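Local structure of annexin B22 (Schistosoma mansoni, 4MDU) at residues L293-L298 with M328-S333; Y310-L315 with N341-D346; A40-L45 with C75-S80; I62-T67 with R352-V357. The protein binds acidic phospholipid membranes in a calcium-dependent manner, aggregates liposomes when calcium is present and acts in host-parasite interaction. One frame throughout, in Å; residues are numbered along the deposited sequence.

Contact 1 (L293-L298 with M328-S333); sequences LIAEWL and MDAYES
Ala295 on helix 290-301 meets Tyr331 on helix 324-335. The two helices belong to the fourth annexin repeat. Their backbones come very close here: CA of Ala295 is 4.9 Å from CA of Tyr331. Such an approach is possible because the side chain between them is a single methyl. CB of Ala295 points at the other helix and rests on its main chain, 3.7 Å from CA of Tyr331. CB of Ala295 also lies 3.9 Å from CB of Tyr331 and 4.3 Å from CB of Ala330.

Tyr331 does not aim its ring straight across. Its CG is anti to the backbone N (chi1 -170°), which lays the ring alongside the facing helix. One ring edge then meets the main chain: CD2 of Tyr331 is 3.4 Å from O of Ala295, and this oxygen lies near the ring plane. CE2 of Tyr331 follows, 3.6 Å from O of Ala295. The hydroxyl is held farther along, where Tyr331 OH hydrogen-bonds ND1 of His299. The ring also packs on Leu339 and Ala342 of helix 339-346 and on Met302, a residue of a calcium site.

No hydrogen bond joins the two segments. The contact is apolar packing plus an aromatic edge set against a carbonyl oxygen. The positive rim of the ring probably gives that approach a mild electrostatic gain, while the hydrogen bond to His299 probably helps to hold the far end of the tyrosine.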
loop_
_atom_site.group_PDB
_atom_site.type_symbol
_atom_site.label_atom_id
_atom_site.label_comp_id
_atom_site.label_asym_id
_atom_site.label_seq_id
_atom_site.Cartn_x
_atom_site.Cartn_y
_atom_site.Cartn_z
ATOM N N LEU B 293 -8.171 11.923 -8.933
ATOM C CA LEU B 293 -6.997 11.144 -8.533
ATOM C C LEU B 293 -6.058 11.924 -7.627
ATOM O O LEU B 293 -5.621 11.422 -6.600
ATOM C CB LEU B 293 -6.189 10.668 -9.755
ATOM C CG LEU B 293 -4.795 10.105 -9.392
ATOM C CD1 LEU B 293 -4.882 8.724 -8.776
ATOM C CD2 LEU B 293 -3.889 10.057 -10.622
ATOM N N ILE B 294 -5.718 13.144 -8.020
ATOM C CA ILE B 294 -4.788 13.920 -7.220
ATOM C C ILE B 294 -5.502 14.521 -5.982
ATOM O O ILE B 294 -4.878 14.750 -4.950
ATOM C CB ILE B 294 -4.049 14.973 -8.061
ATOM C CG1 ILE B 294 -3.370 14.290 -9.251
ATOM C CG2 ILE B 294 -2.983 15.686 -7.228
ATOM C CD1 ILE B 294 -2.628 15.246 -10.151
ATOM N N ALA B 295 -6.811 14.737 -6.074
ATOM C CA ALA B 295 -7.549 15.220 -4.896
ATOM C C ALA B 295 -7.465 14.163 -3.820
ATOM O O ALA B 295 -7.264 14.480 -2.656
ATOM C CB ALA B 295 -9.017 15.547 -5.230
ATOM N N GLU B 296 -7.580 12.897 -4.222
ATOM C CA GLU B 296 -7.460 11.784 -3.277
ATOM C C GLU B 296 -6.039 11.650 -2.750
ATOM O O GLU B 296 -5.828 11.369 -1.577
ATOM C CB GLU B 296 -7.902 10.466 -3.918
ATOM C CG GLU B 296 -9.324 10.498 -4.408
ATOM C CD GLU B 296 -9.652 9.312 -5.280
ATOM O OE1 GLU B 296 -8.907 8.309 -5.213
ATOM O OE2 GLU B 296 -10.649 9.392 -6.034
ATOM N N TRP B 297 -5.060 11.849 -3.623
ATOM C CA TRP B 297 -3.677 11.834 -3.173
ATOM C C TRP B 297 -3.448 12.894 -2.099
ATOM O O TRP B 297 -2.821 12.636 -1.076
ATOM C CB TRP B 297 -2.726 12.094 -4.339
ATOM C CG TRP B 297 -2.529 10.940 -5.264
ATOM C CD1 TRP B 297 -3.087 9.695 -5.171
ATOM C CD2 TRP B 297 -1.689 10.918 -6.432
ATOM N NE1 TRP B 297 -2.664 8.907 -6.223
ATOM C CE2 TRP B 297 -1.795 9.626 -7.001
ATOM C CE3 TRP B 297 -0.863 11.870 -7.050
ATOM C CZ2 TRP B 297 -1.102 9.255 -8.155
ATOM C CZ3 TRP B 297 -0.159 11.498 -8.193
ATOM C CH2 TRP B 297 -0.289 10.198 -8.736
ATOM N N LEU B 298 -3.930 14.101 -2.362
ATOM C CA LEU B 298 -3.807 15.179 -1.400
ATOM C C LEU B 298 -4.498 14.808 -0.074
ATOM O O LEU B 298 -3.917 14.960 0.998
ATOM C CB LEU B 298 -4.367 16.468 -2.004
ATOM C CG LEU B 298 -3.442 17.123 -3.033
ATOM C CD1 LEU B 298 -4.179 18.135 -3.893
ATOM C CD2 LEU B 298 -2.271 17.783 -2.309
ATOM N N MET B 328 -8.633 21.343 -6.954
ATOM C CA MET B 328 -9.346 21.939 -5.825
ATOM C C MET B 328 -10.862 21.749 -5.968
ATOM O O MET B 328 -11.533 21.358 -5.014
ATOM C CB MET B 328 -8.982 23.416 -5.673
ATOM C CG MET B 328 -7.615 23.629 -5.018
ATOM S SD MET B 328 -6.960 25.291 -5.268
ATOM C CE MET B 328 -8.305 26.303 -4.679
ATOM N N ASP B 329 -11.394 21.990 -7.162
ATOM C CA ASP B 329 -12.828 21.781 -7.383
ATOM C C ASP B 329 -13.217 20.340 -7.103
ATOM O O ASP B 329 -14.181 20.078 -6.379
ATOM C CB ASP B 329 -13.225 22.162 -8.798
ATOM C CG ASP B 329 -13.028 23.637 -9.075
ATOM O OD1 ASP B 329 -12.758 24.395 -8.125
ATOM O OD2 ASP B 329 -13.142 24.041 -10.246
ATOM N N ALA B 330 -12.455 19.404 -7.666
ATOM C CA ALA B 330 -12.707 17.985 -7.437
ATOM C C ALA B 330 -12.630 17.652 -5.948
ATOM O O ALA B 330 -13.445 16.897 -5.427
ATOM C CB ALA B 330 -11.730 17.134 -8.221
ATOM N N TYR B 331 -11.643 18.213 -5.265
ATOM C CA TYR B 331 -11.498 17.923 -3.859
ATOM C C TYR B 331 -12.776 18.244 -3.063
ATOM O O TYR B 331 -13.240 17.437 -2.264
ATOM C CB TYR B 331 -10.310 18.657 -3.258
ATOM C CG TYR B 331 -10.035 18.158 -1.868
ATOM C CD1 TYR B 331 -10.816 18.582 -0.792
ATOM C CD2 TYR B 331 -9.014 17.249 -1.624
ATOM C CE1 TYR B 331 -10.578 18.120 0.490
ATOM C CE2 TYR B 331 -8.762 16.782 -0.342
ATOM C CZ TYR B 331 -9.561 17.217 0.709
ATOM O OH TYR B 331 -9.332 16.751 1.970
ATOM N N GLU B 332 -13.349 19.417 -3.290
ATOM C CA GLU B 332 -14.540 19.809 -2.543
ATOM C C GLU B 332 -15.778 18.989 -2.923
ATOM O O GLU B 332 -16.603 18.679 -2.070
ATOM C CB GLU B 332 -14.826 21.301 -2.681
ATOM C CG GLU B 332 -16.123 21.667 -1.990
ATOM C CD GLU B 332 -16.228 23.127 -1.625
ATOM O OE1 GLU B 332 -15.680 23.971 -2.359
ATOM O OE2 GLU B 332 -16.874 23.428 -0.597
ATOM N N SER B 333 -15.904 18.657 -4.201
ATOM C CA SER B 333 -16.952 17.750 -4.655
ATOM C C SER B 333 -16.897 16.448 -3.885
ATOM O O SER B 333 -17.913 15.935 -3.429
ATOM C CB SER B 333 -16.773 17.416 -6.142
ATOM O OG SER B 333 -17.141 18.503 -6.966
#

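Contact 2 (Y310-L315 with N341-D346); sequences YALMRL and NAVKDD
Leu312 turns its CG anti to the backbone N (chi1 175°), and Asp346 does the same with its own CG (chi1 -175°). These torsions carry both side chains into the gap between helix 311-320 and helix 339-346, inside the four-helix core of an annexin repeat, here the fourth. The gap is wide: CA of Leu312 and CA of Val343 are 8.6 Å apart, so the side chains alone make the contact.

The two methyls of Leu312 divide the work. CD1 of Leu312 meets CG2 of Val343 at 4.2 Å, an apolar touch between branch ends. CD2 goes to the carboxylate end of Asp346. Leucine and aspartate run past each other in opposite directions rather than meeting head on. Leu298 and Ser301 of helix 290-301 also pack on the leucine, as do Met302 and Thr347 from loops.

Asp346 lies at the end of helix 339-346 and is a ligand of two calcium ions in the calcium-bound protein. This structure is the apo form. Here OD1 of Asp346 accepts a hydrogen bond from N of Gly304, itself a residue of one of those calcium sites. That bond ties the carboxylate to the calcium-binding loop and helps to fix its rotation. Leu312 thus brings the apolar core up to a metal-site residue. The second carboxylate oxygen marks the border, with OD2 of Asp346 4.2 Å from CD2 of Leu312.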
loop_
_atom_site.group_PDB
_atom_site.type_symbol
_atom_site.label_atom_id
_atom_site.label_comp_id
_atom_site.label_asym_id
_atom_site.label_seq_id
_atom_site.Cartn_x
_atom_site.Cartn_y
_atom_site.Cartn_z
ATOM N N TYR B 310 6.486 14.726 2.987
ATOM C CA TYR B 310 6.633 15.814 2.028
ATOM C C TYR B 310 5.584 15.822 0.943
ATOM O O TYR B 310 5.546 16.751 0.136
ATOM C CB TYR B 310 8.017 15.769 1.394
ATOM C CG TYR B 310 9.060 16.484 2.200
ATOM C CD1 TYR B 310 9.673 17.621 1.708
ATOM C CD2 TYR B 310 9.420 16.033 3.459
ATOM C CE1 TYR B 310 10.634 18.290 2.440
ATOM C CE2 TYR B 310 10.375 16.699 4.207
ATOM C CZ TYR B 310 10.984 17.827 3.689
ATOM O OH TYR B 310 11.944 18.502 4.413
ATOM N N ALA B 311 4.716 14.808 0.942
ATOM C CA ALA B 311 3.754 14.626 -0.147
ATOM C C ALA B 311 2.825 15.821 -0.356
ATOM O O ALA B 311 2.634 16.279 -1.489
ATOM C CB ALA B 311 2.949 13.321 0.039
ATOM N N LEU B 312 2.268 16.335 0.738
ATOM C CA LEU B 312 1.325 17.443 0.654
ATOM C C LEU B 312 1.932 18.646 -0.022
ATOM O O LEU B 312 1.346 19.211 -0.955
ATOM C CB LEU B 312 0.814 17.845 2.045
ATOM C CG LEU B 312 -0.098 19.074 2.050
ATOM C CD1 LEU B 312 -1.338 18.873 1.183
ATOM C CD2 LEU B 312 -0.519 19.414 3.496
ATOM N N MET B 313 3.103 19.059 0.457
ATOM C CA MET B 313 3.763 20.221 -0.130
ATOM C C MET B 313 4.316 19.912 -1.546
ATOM O O MET B 313 4.272 20.773 -2.422
ATOM C CB MET B 313 4.828 20.824 0.823
ATOM C CG MET B 313 6.117 20.028 0.996
ATOM S SD MET B 313 7.357 20.847 2.050
ATOM C CE MET B 313 7.055 20.005 3.589
ATOM N N ARG B 314 4.805 18.690 -1.776
ATOM C CA ARG B 314 5.273 18.328 -3.124
ATOM C C ARG B 314 4.136 18.461 -4.135
ATOM O O ARG B 314 4.275 19.116 -5.169
ATOM C CB ARG B 314 5.848 16.916 -3.162
ATOM C CG ARG B 314 6.256 16.469 -4.592
ATOM C CD ARG B 314 7.047 15.153 -4.597
ATOM N NE ARG B 314 6.326 14.071 -3.939
ATOM C CZ ARG B 314 6.652 13.560 -2.754
ATOM N NH1 ARG B 314 7.720 14.001 -2.096
ATOM N NH2 ARG B 314 5.913 12.594 -2.228
ATOM N N LEU B 315 2.988 17.883 -3.803
ATOM C CA LEU B 315 1.838 17.924 -4.695
ATOM C C LEU B 315 1.366 19.344 -4.975
ATOM O O LEU B 315 1.166 19.721 -6.136
ATOM C CB LEU B 315 0.708 17.056 -4.155
ATOM C CG LEU B 315 1.046 15.568 -4.280
ATOM C CD1 LEU B 315 0.060 14.743 -3.510
ATOM C CD2 LEU B 315 1.137 15.106 -5.778
ATOM N N ASN B 341 -9.430 24.512 3.269
ATOM C CA ASN B 341 -9.732 24.278 4.681
ATOM C C ASN B 341 -9.117 22.985 5.206
ATOM O O ASN B 341 -8.762 22.909 6.376
ATOM C CB ASN B 341 -11.244 24.306 4.974
ATOM C CG ASN B 341 -11.825 25.713 4.943
ATOM O OD1 ASN B 341 -11.165 26.693 5.307
ATOM N ND2 ASN B 341 -13.069 25.817 4.503
ATOM N N ALA B 342 -9.000 21.960 4.360
ATOM C CA ALA B 342 -8.389 20.708 4.826
ATOM C C ALA B 342 -6.918 20.966 5.127
ATOM O O ALA B 342 -6.366 20.464 6.104
ATOM C CB ALA B 342 -8.535 19.613 3.800
ATOM N N VAL B 343 -6.302 21.792 4.294
ATOM C CA VAL B 343 -4.877 22.064 4.414
ATOM C C VAL B 343 -4.614 22.887 5.669
ATOM O O VAL B 343 -3.661 22.629 6.415
ATOM C CB VAL B 343 -4.321 22.769 3.142
ATOM C CG1 VAL B 343 -2.910 23.322 3.401
ATOM C CG2 VAL B 343 -4.317 21.784 1.968
ATOM N N LYS B 344 -5.474 23.869 5.900
ATOM C CA LYS B 344 -5.396 24.699 7.106
ATOM C C LYS B 344 -5.574 23.856 8.354
ATOM O O LYS B 344 -4.920 24.090 9.373
ATOM C CB LYS B 344 -6.443 25.808 7.077
ATOM C CG LYS B 344 -6.134 26.920 6.081
ATOM C CD LYS B 344 -7.256 27.943 6.067
ATOM C CE LYS B 344 -6.958 29.112 5.147
ATOM N NZ LYS B 344 -8.063 30.139 5.269
ATOM N N ASP B 345 -6.435 22.849 8.273
ATOM C CA ASP B 345 -6.640 21.988 9.437
ATOM C C ASP B 345 -5.483 21.038 9.724
ATOM O O ASP B 345 -5.298 20.632 10.861
ATOM C CB ASP B 345 -7.949 21.218 9.328
ATOM C CG ASP B 345 -9.160 22.122 9.465
ATOM O OD1 ASP B 345 -8.976 23.311 9.813
ATOM O OD2 ASP B 345 -10.294 21.650 9.233
ATOM N N ASP B 346 -4.700 20.698 8.705
ATOM C CA ASP B 346 -3.650 19.697 8.864
ATOM C C ASP B 346 -2.286 20.323 9.132
ATOM O O ASP B 346 -1.367 19.638 9.567
ATOM C CB ASP B 346 -3.564 18.803 7.617
ATOM C CG ASP B 346 -2.567 17.666 7.786
ATOM O OD1 ASP B 346 -2.907 16.702 8.491
ATOM O OD2 ASP B 346 -1.445 17.733 7.222
#

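Contact 3 (A40-L45 with C75-S80); sequences ADAERL and CQSYKS
Two helices of the first annexin repeat, 38-48 and 68-82, pack together at Ala42 and Tyr78. The CA atoms of these residues are 5.0 Å apart. Ala42 points its methyl at the opposing helix. There CB of Ala42 lies 3.9 Å from CB of Tyr78.

Ser77 comes in beside it. Its OG is anti to the backbone N (chi1 172°), which brings the hydroxyl over the alanine methyl, with OG of Ser77 3.7 Å from CB of Ala42. This is a van der Waals touch. The serine side chain also packs on Ala38 and Ser39, one turn earlier on helix 38-48.

The ring of Tyr78 lies along the side of that helix. One edge faces the main chain, where CD2 of Tyr78 is 3.7 Å from O of Ala42. This oxygen lies in the ring plane, so it meets ring C-H groups and not a face. The phenol reaches beyond the contact, and OH of Tyr78 hydrogen-bonds OD2 of Asp89. The ring also meets that of Tyr82 with planes at about 55°, and it packs on Met49, a calcium-site residue.

On helix 38-48 a salt bridge joins NH1 of Arg44 to OD1 of Asp41 at 3.1 Å. That oxygen lies in the plane of the guanidinium, at its edge. Asp41 has a second arginine partner, since its OD2 pairs with Arg66.

A small residue facing a tyrosine, with the ring reaching toward the calcium-binding loop, is how the first and third helices meet in this annexin repeat.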
loop_
_atom_site.group_PDB
_atom_site.type_symbol
_atom_site.label_atom_id
_atom_site.label_comp_id
_atom_site.label_asym_id
_atom_site.label_seq_id
_atom_site.Cartn_x
_atom_site.Cartn_y
_atom_site.Cartn_z
ATOM N N ALA B 40 13.499 42.650 -9.725
ATOM C CA ALA B 40 12.609 43.338 -8.791
ATOM C C ALA B 40 12.203 42.416 -7.645
ATOM O O ALA B 40 12.167 42.825 -6.486
ATOM C CB ALA B 40 11.383 43.871 -9.506
ATOM N N ASP B 41 11.900 41.164 -7.969
ATOM C CA ASP B 41 11.561 40.192 -6.936
ATOM C C ASP B 41 12.757 39.907 -6.045
ATOM O O ASP B 41 12.629 39.835 -4.819
ATOM C CB ASP B 41 11.037 38.904 -7.566
ATOM C CG ASP B 41 9.598 39.028 -7.994
ATOM O OD1 ASP B 41 8.870 39.806 -7.345
ATOM O OD2 ASP B 41 9.201 38.358 -8.963
ATOM N N ALA B 42 13.916 39.729 -6.676
ATOM C CA ALA B 42 15.174 39.567 -5.952
ATOM C C ALA B 42 15.357 40.686 -4.930
ATOM O O ALA B 42 15.628 40.425 -3.759
ATOM C CB ALA B 42 16.362 39.531 -6.932
ATOM N N GLU B 43 15.215 41.932 -5.385
ATOM C CA GLU B 43 15.361 43.090 -4.508
ATOM C C GLU B 43 14.422 42.964 -3.329
ATOM O O GLU B 43 14.839 43.089 -2.181
ATOM C CB GLU B 43 15.065 44.399 -5.247
ATOM C CG GLU B 43 16.235 44.968 -6.038
ATOM C CD GLU B 43 16.006 46.415 -6.463
ATOM O OE1 GLU B 43 14.951 46.985 -6.111
ATOM O OE2 GLU B 43 16.885 46.986 -7.147
ATOM N N ARG B 44 13.149 42.714 -3.624
ATOM C CA ARG B 44 12.131 42.614 -2.582
ATOM C C ARG B 44 12.436 41.514 -1.570
ATOM O O ARG B 44 12.297 41.721 -0.359
ATOM C CB ARG B 44 10.735 42.431 -3.184
ATOM C CG ARG B 44 10.241 43.657 -3.927
ATOM C CD ARG B 44 8.771 43.539 -4.300
ATOM N NE ARG B 44 8.403 44.450 -5.383
ATOM C CZ ARG B 44 8.306 44.089 -6.660
ATOM N NH1 ARG B 44 8.545 42.831 -7.017
ATOM N NH2 ARG B 44 7.966 44.985 -7.580
ATOM N N LEU B 45 12.853 40.349 -2.058
ATOM C CA LEU B 45 13.251 39.283 -1.151
ATOM C C LEU B 45 14.401 39.779 -0.292
ATOM O O LEU B 45 14.399 39.617 0.930
ATOM C CB LEU B 45 13.646 38.021 -1.916
ATOM C CG LEU B 45 12.463 37.310 -2.589
ATOM C CD1 LEU B 45 12.923 36.220 -3.560
ATOM C CD2 LEU B 45 11.498 36.760 -1.532
ATOM N N CYS B 75 16.386 33.207 -8.200
ATOM C CA CYS B 75 17.646 32.718 -7.644
ATOM C C CYS B 75 18.841 33.320 -8.387
ATOM O O CYS B 75 19.752 33.878 -7.772
ATOM C CB CYS B 75 17.722 31.191 -7.730
ATOM S SG CYS B 75 16.652 30.323 -6.578
ATOM N N GLN B 76 18.827 33.195 -9.710
ATOM C CA GLN B 76 19.924 33.676 -10.539
ATOM C C GLN B 76 20.123 35.177 -10.352
ATOM O O GLN B 76 21.228 35.640 -10.059
ATOM C CB GLN B 76 19.657 33.364 -12.008
ATOM C CG GLN B 76 20.742 33.870 -12.944
ATOM C CD GLN B 76 20.329 33.821 -14.404
ATOM O OE1 GLN B 76 19.282 34.350 -14.783
ATOM N NE2 GLN B 76 21.148 33.181 -15.231
ATOM N N SER B 77 19.042 35.932 -10.513
ATOM C CA SER B 77 19.115 37.375 -10.429
ATOM C C SER B 77 19.676 37.798 -9.079
ATOM O O SER B 77 20.560 38.647 -9.002
ATOM C CB SER B 77 17.735 37.990 -10.654
ATOM O OG SER B 77 17.765 39.383 -10.403
ATOM N N TYR B 78 19.169 37.187 -8.016
ATOM C CA TYR B 78 19.627 37.480 -6.664
ATOM C C TYR B 78 21.109 37.146 -6.486
ATOM O O TYR B 78 21.816 37.803 -5.718
ATOM C CB TYR B 78 18.770 36.701 -5.667
ATOM C CG TYR B 78 19.057 36.930 -4.188
ATOM C CD1 TYR B 78 20.053 36.210 -3.536
ATOM C CD2 TYR B 78 18.294 37.809 -3.439
ATOM C CE1 TYR B 78 20.303 36.381 -2.192
ATOM C CE2 TYR B 78 18.534 37.991 -2.080
ATOM C CZ TYR B 78 19.545 37.271 -1.465
ATOM O OH TYR B 78 19.807 37.433 -0.122
ATOM N N LYS B 79 21.577 36.129 -7.203
ATOM C CA LYS B 79 22.962 35.683 -7.088
ATOM C C LYS B 79 23.900 36.730 -7.683
ATOM O O LYS B 79 24.827 37.192 -7.024
ATOM C CB LYS B 79 23.149 34.337 -7.792
ATOM C CG LYS B 79 24.468 33.632 -7.497
ATOM C CD LYS B 79 24.470 33.016 -6.106
ATOM C CE LYS B 79 25.718 32.179 -5.871
ATOM N N SER B 80 23.642 37.109 -8.929
ATOM C CA SER B 80 24.432 38.127 -9.603
ATOM C C SER B 80 24.349 39.462 -8.872
ATOM O O SER B 80 25.311 40.233 -8.850
ATOM C CB SER B 80 23.929 38.313 -11.028
ATOM O OG SER B 80 22.672 38.959 -11.015
#

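Contact 4 (I62-T67 with R352-V357); sequences ILARRT and RRTLCV
Thr354 is the first residue of helix 349-358 to touch segment 62-67. Its CG2 is anti to the backbone N and meets the methyl of Ala64, with CG2 of Thr354 4.1 Å from CB of Ala64. Its hydroxyl turns back into its own helix, where OG1 bonds O of Asp350. The main chain takes part too, since O of Thr354 lies 3.9 Å from CB of Ala64.

One turn on, Val357 makes the larger share of the contact. CG1 of Val357, anti to the backbone N (chi1 167°), sits 3.6 Å from CB of Ala64. The same methyl presses on the aliphatic part of Arg65, with CG1 of Val357 3.3 Å from CD of Arg65. Arg65 is bent at chi2 and chi3, and the bends bring it slantwise across the valine. NH1 of Arg65 then donates to O of Val357 at 3.0 Å, with an N-H...O angle of 144°. This donor lies in the carbonyl plane, while the oxygen is 23° out of the guanidinium plane. NH2 of Arg65 bonds O of Thr29.

The contact thus joins the turn after helix 56-63 in repeat 1 to a helix of repeat 4, an interface typical of the closed four-repeat annexin core.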
loop_
_atom_site.group_PDB
_atom_site.type_symbol
_atom_site.label_atom_id
_atom_site.label_comp_id
_atom_site.label_asym_id
_atom_site.label_seq_id
_atom_site.Cartn_x
_atom_site.Cartn_y
_atom_site.Cartn_z
ATOM N N ILE B 62 5.788 36.205 -2.628
ATOM C CA ILE B 62 6.534 36.225 -3.878
ATOM C C ILE B 62 6.741 34.784 -4.351
ATOM O O ILE B 62 6.149 34.351 -5.344
ATOM C CB ILE B 62 7.900 36.921 -3.704
ATOM C CG1 ILE B 62 7.725 38.411 -3.425
ATOM C CG2 ILE B 62 8.766 36.746 -4.937
ATOM C CD1 ILE B 62 9.059 39.127 -3.278
ATOM N N LEU B 63 7.567 34.049 -3.607
ATOM C CA LEU B 63 8.016 32.715 -3.979
ATOM C C LEU B 63 6.876 31.729 -4.193
ATOM O O LEU B 63 6.919 30.938 -5.133
ATOM C CB LEU B 63 9.002 32.182 -2.938
ATOM C CG LEU B 63 10.320 32.957 -2.852
ATOM C CD1 LEU B 63 11.156 32.479 -1.671
ATOM C CD2 LEU B 63 11.098 32.832 -4.170
ATOM N N ALA B 64 5.855 31.781 -3.337
ATOM C CA ALA B 64 4.678 30.921 -3.489
ATOM C C ALA B 64 3.649 31.471 -4.495
ATOM O O ALA B 64 2.553 30.912 -4.653
ATOM C CB ALA B 64 4.020 30.667 -2.135
ATOM N N ARG B 65 3.991 32.577 -5.148
ATOM C CA ARG B 65 3.178 33.096 -6.256
ATOM C C ARG B 65 3.922 33.157 -7.604
ATOM O O ARG B 65 3.516 33.886 -8.501
ATOM C CB ARG B 65 2.611 34.473 -5.915
ATOM C CG ARG B 65 1.613 34.485 -4.732
ATOM C CD ARG B 65 0.492 33.447 -4.913
ATOM N NE ARG B 65 -0.163 33.567 -6.209
ATOM C CZ ARG B 65 -0.794 32.573 -6.828
ATOM N NH1 ARG B 65 -0.879 31.371 -6.261
ATOM N NH2 ARG B 65 -1.346 32.778 -8.021
ATOM N N ARG B 66 4.996 32.388 -7.745
ATOM C CA ARG B 66 5.756 32.330 -9.003
ATOM C C ARG B 66 5.919 30.883 -9.467
ATOM O O ARG B 66 5.940 29.971 -8.648
ATOM C CB ARG B 66 7.147 32.956 -8.823
ATOM C CG ARG B 66 7.156 34.397 -8.279
ATOM C CD ARG B 66 6.793 35.449 -9.351
ATOM N NE ARG B 66 6.967 36.803 -8.818
ATOM C CZ ARG B 66 6.012 37.484 -8.182
ATOM N NH1 ARG B 66 4.803 36.944 -8.036
ATOM N NH2 ARG B 66 6.257 38.701 -7.698
ATOM N N THR B 67 6.052 30.663 -10.776
ATOM C CA THR B 67 6.295 29.317 -11.264
ATOM C C THR B 67 7.732 28.946 -10.939
ATOM O O THR B 67 8.548 29.810 -10.584
ATOM C CB THR B 67 6.162 29.240 -12.775
ATOM O OG1 THR B 67 7.250 29.960 -13.363
ATOM C CG2 THR B 67 4.855 29.847 -13.238
ATOM N N ARG B 352 1.898 26.457 6.792
ATOM C CA ARG B 352 0.483 26.499 6.412
ATOM C C ARG B 352 0.218 27.674 5.473
ATOM O O ARG B 352 -0.418 27.535 4.420
ATOM C CB ARG B 352 -0.405 26.628 7.659
ATOM C CG ARG B 352 -1.805 27.186 7.378
ATOM C CD ARG B 352 -2.792 26.789 8.458
ATOM N NE ARG B 352 -2.486 27.420 9.736
ATOM C CZ ARG B 352 -3.129 27.151 10.869
ATOM N NH1 ARG B 352 -4.130 26.271 10.866
ATOM N NH2 ARG B 352 -2.780 27.770 11.996
ATOM N N ARG B 353 0.728 28.833 5.863
ATOM C CA ARG B 353 0.505 30.056 5.113
ATOM C C ARG B 353 1.084 29.917 3.708
ATOM O O ARG B 353 0.451 30.299 2.721
ATOM C CB ARG B 353 1.142 31.233 5.847
ATOM C CG ARG B 353 0.777 32.600 5.298
ATOM C CD ARG B 353 -0.654 33.014 5.683
ATOM N NE ARG B 353 -1.354 33.366 4.465
ATOM C CZ ARG B 353 -2.467 32.796 4.023
ATOM N NH1 ARG B 353 -3.100 31.861 4.722
ATOM N NH2 ARG B 353 -2.973 33.218 2.882
ATOM N N THR B 354 2.283 29.357 3.620
ATOM C CA THR B 354 2.906 29.119 2.321
ATOM C C THR B 354 2.030 28.226 1.445
ATOM O O THR B 354 1.791 28.541 0.290
ATOM C CB THR B 354 4.297 28.482 2.453
ATOM O OG1 THR B 354 5.147 29.320 3.252
ATOM C CG2 THR B 354 4.917 28.301 1.062
ATOM N N LEU B 355 1.541 27.120 1.999
ATOM C CA LEU B 355 0.684 26.215 1.231
ATOM C C LEU B 355 -0.578 26.923 0.746
ATOM O O LEU B 355 -1.015 26.715 -0.391
ATOM C CB LEU B 355 0.303 24.990 2.058
ATOM C CG LEU B 355 1.449 24.127 2.601
ATOM C CD1 LEU B 355 0.887 22.884 3.247
ATOM C CD2 LEU B 355 2.443 23.742 1.491
ATOM N N CYS B 356 -1.168 27.752 1.609
ATOM C CA CYS B 356 -2.398 28.464 1.253
ATOM C C CYS B 356 -2.159 29.420 0.090
ATOM O O CYS B 356 -3.014 29.581 -0.780
ATOM C CB CYS B 356 -2.967 29.217 2.478
ATOM S SG CYS B 356 -3.599 28.058 3.724
ATOM N N VAL B 357 -0.994 30.053 0.074
ATOM C CA VAL B 357 -0.687 31.024 -0.960
ATOM C C VAL B 357 -0.474 30.318 -2.305
ATOM O O VAL B 357 -0.898 30.808 -3.335
ATOM C CB VAL B 357 0.526 31.859 -0.570
ATOM C CG1 VAL B 357 1.061 32.669 -1.763
ATOM C CG2 VAL B 357 0.148 32.773 0.572
#

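Overall arrangement
Contact 3 lies in the first annexin repeat; contacts 1 and 2 lie in the fourth. Contact 4 joins those two repeats across 284 intervening residues. Contacts 1 and 2 alternate along the chain and touch, their centres 12 Å apart; their four helices, 290-301, 311-320, 324-335 and 339-346, follow one another. Contact 4 adds the next helix, 349-358, its centre also 12 Å from that of contact 2, with Leu355 against Leu312 and Val343. On its other side it meets contact 3, centre 17 Å away, through the Asp41-Arg66 salt bridge. Contacts 1 and 3, with similar helix pairings, stand 35 Å apart. Packing of repeat 1 on repeat 4 thus brings the first and last repeats together.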